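Local coordinates for protein HTH-type transcriptional regulator YgaV (Escherichia coli K12, PDB 3CUO) that regulates gene expression in response to sulfide, acting as both repressor and activator and, when sulfide is absent, holding down many anaerobic respiratory genes, at residues K19-P24 with L28-L33. Numbering follows the deposited sequence.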
loop_
_atom_site.group_PDB
_atom_site.type_symbol
_atom_site.label_atom_id
_atom_site.label_comp_id
_atom_site.label_asym_id
_atom_site.label_seq_id
_atom_site.Cartn_x
_atom_site.Cartn_y
_atom_site.Cartn_z
ATOM N N LYS A 19 -0.728 3.156 3.927
ATOM C CA LYS A 19 -1.145 2.833 5.291
ATOM C C LYS A 19 -2.653 2.909 5.471
ATOM O O LYS A 19 -3.237 2.031 6.129
ATOM C CB LYS A 19 -0.425 3.735 6.265
ATOM C CG LYS A 19 -0.831 3.515 7.724
ATOM C CD LYS A 19 0.317 3.919 8.652
ATOM C CE LYS A 19 -0.194 4.482 10.003
ATOM N NZ LYS A 19 0.593 3.919 11.202
ATOM N N ALA A 20 -3.303 3.925 4.854
ATOM C CA ALA A 20 -4.743 4.022 4.917
ATOM C C ALA A 20 -5.504 2.882 4.230
ATOM O O ALA A 20 -6.669 2.625 4.536
ATOM C CB ALA A 20 -5.230 5.433 4.328
ATOM N N MET A 21 -4.894 2.277 3.221
ATOM C CA MET A 21 -5.506 1.204 2.501
ATOM C C MET A 21 -5.129 -0.154 3.128
ATOM O O MET A 21 -5.668 -1.153 2.721
ATOM C CB MET A 21 -4.962 1.211 1.037
ATOM C CG MET A 21 -5.260 2.513 0.218
ATOM S SD MET A 21 -4.808 2.462 -1.583
ATOM C CE MET A 21 -5.729 1.119 -2.219
ATOM N N SER A 22 -4.222 -0.200 4.104
ATOM C CA SER A 22 -3.623 -1.484 4.560
ATOM C C SER A 22 -4.414 -2.303 5.562
ATOM O O SER A 22 -3.847 -2.891 6.459
ATOM C CB SER A 22 -2.214 -1.259 5.128
ATOM O OG SER A 22 -2.196 -0.322 6.188
ATOM N N HIS A 23 -5.734 -2.380 5.354
ATOM C CA HIS A 23 -6.654 -3.175 6.177
ATOM C C HIS A 23 -7.501 -3.960 5.194
ATOM O O HIS A 23 -7.843 -3.420 4.147
ATOM C CB HIS A 23 -7.492 -2.279 7.050
ATOM C CG HIS A 23 -8.354 -3.021 8.038
ATOM N ND1 HIS A 23 -9.427 -3.808 7.664
ATOM C CD2 HIS A 23 -8.310 -3.054 9.390
ATOM C CE1 HIS A 23 -9.961 -4.351 8.738
ATOM N NE2 HIS A 23 -9.325 -3.882 9.801
ATOM N N PRO A 24 -7.680 -5.287 5.438
ATOM C CA PRO A 24 -8.392 -6.059 4.449
ATOM C C PRO A 24 -9.829 -5.585 4.167
ATOM O O PRO A 24 -10.288 -5.629 3.034
ATOM C CB PRO A 24 -8.406 -7.501 5.063
ATOM C CG PRO A 24 -7.925 -7.326 6.467
ATOM C CD PRO A 24 -7.162 -6.127 6.557
ATOM N N LEU A 28 -11.774 -4.285 0.706
ATOM C CA LEU A 28 -13.102 -4.734 0.188
ATOM C C LEU A 28 -14.016 -3.566 -0.022
ATOM O O LEU A 28 -14.710 -3.458 -1.040
ATOM C CB LEU A 28 -13.750 -5.711 1.179
ATOM C CG LEU A 28 -12.983 -6.960 1.548
ATOM C CD1 LEU A 28 -13.781 -7.896 2.433
ATOM C CD2 LEU A 28 -12.589 -7.640 0.231
ATOM N N ILE A 29 -13.979 -2.631 0.909
ATOM C CA ILE A 29 -14.790 -1.368 0.797
ATOM C C ILE A 29 -14.451 -0.617 -0.471
ATOM O O ILE A 29 -15.363 -0.215 -1.271
ATOM C CB ILE A 29 -14.596 -0.460 2.009
ATOM C CG1 ILE A 29 -15.346 -0.950 3.233
ATOM C CG2 ILE A 29 -15.049 1.056 1.744
ATOM C CD1 ILE A 29 -14.889 -0.184 4.551
ATOM N N LEU A 30 -13.168 -0.354 -0.640
ATOM C CA LEU A 30 -12.645 0.353 -1.831
ATOM C C LEU A 30 -12.925 -0.410 -3.104
ATOM O O LEU A 30 -13.329 0.203 -4.059
ATOM C CB LEU A 30 -11.168 0.704 -1.680
ATOM C CG LEU A 30 -10.787 1.568 -0.499
ATOM C CD1 LEU A 30 -9.262 1.624 -0.343
ATOM C CD2 LEU A 30 -11.352 2.980 -0.608
ATOM N N CYS A 31 -12.846 -1.749 -3.087
ATOM C CA CYS A 31 -13.279 -2.545 -4.251
ATOM C C CYS A 31 -14.754 -2.375 -4.543
ATOM O O CYS A 31 -15.130 -2.192 -5.715
ATOM C CB CYS A 31 -13.070 -4.038 -4.057
ATOM S SG CYS A 31 -11.396 -4.576 -4.140
ATOM N N MET A 32 -15.604 -2.516 -3.510
ATOM C CA MET A 32 -17.036 -2.283 -3.689
ATOM C C MET A 32 -17.327 -0.891 -4.197
ATOM O O MET A 32 -18.271 -0.664 -4.982
ATOM C CB MET A 32 -17.803 -2.508 -2.366
ATOM C CG MET A 32 -19.354 -2.661 -2.528
ATOM S SD MET A 32 -19.857 -4.223 -3.393
ATOM C CE MET A 32 -18.921 -5.481 -2.655
ATOM N N LEU A 33 -16.588 0.094 -3.712
ATOM C CA LEU A 33 -16.866 1.445 -4.162
ATOM C C LEU A 33 -16.406 1.699 -5.586
ATOM O O LEU A 33 -16.907 2.611 -6.206
ATOM C CB LEU A 33 -16.261 2.475 -3.213
ATOM C CG LEU A 33 -16.775 2.570 -1.768
ATOM C CD1 LEU A 33 -15.984 3.736 -1.100
ATOM C CD2 LEU A 33 -18.276 2.756 -1.752
#
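The tight corner between helix 11-21 and helix 24-33, in the winged helix-turn-helix domain of an ArsR-family regulator, is bridged by Met21 with Leu30, while Pro24 and Leu28 are bonded within the first turn of helix 24-33. Pro24 opens this second helix, where proline fits well: the ring holds phi near -60°, and a first-turn residue needs no N-H for an i to i-4 bond. Its carbonyl O takes part in the first turn, accepting from Leu28 N at 3.1 Å with a nearly straight N-H...O angle of 160°. Leu28 CG lies 3.4 Å from the same Pro24 O, so the branch point of the side chain rests beside the carbonyl. Just before the helix His23 is the N-cap residue, and its ND1 accepts from the backbone N of Lys25, one of the amides that the helix itself cannot satisfy.

In the ArsR fold helix 24-33 lies against helices 41-48 and 52-64, the helix-turn-helix predicted to bind DNA, while Met21 and Leu30 both reach helix 84-97. The flexible thioether of Met21, extended to the sulfur and then bent at chi3 (59°), brings CE to 4.0 Å from Leu30 CD1, while CG of the same methionine lies 4.1 Å from that methyl; the two side chains cross at about a right angle. Leu30 CB points toward segment 19-24, and its side chain also touches Val86 and Ile90 of helix 84-97 and Met62 of helix 52-64. In the turn that follows Met21, Ser22 OG folds back onto Lys19 O at 2.6 Å, a compact hydroxyl able to share that acceptor with its own backbone N, both arriving from one face of the carbonyl plane. Along the dimer interface, Pro24 and Leu28 pack against Glu12 and Leu4 of the second subunit, respectively.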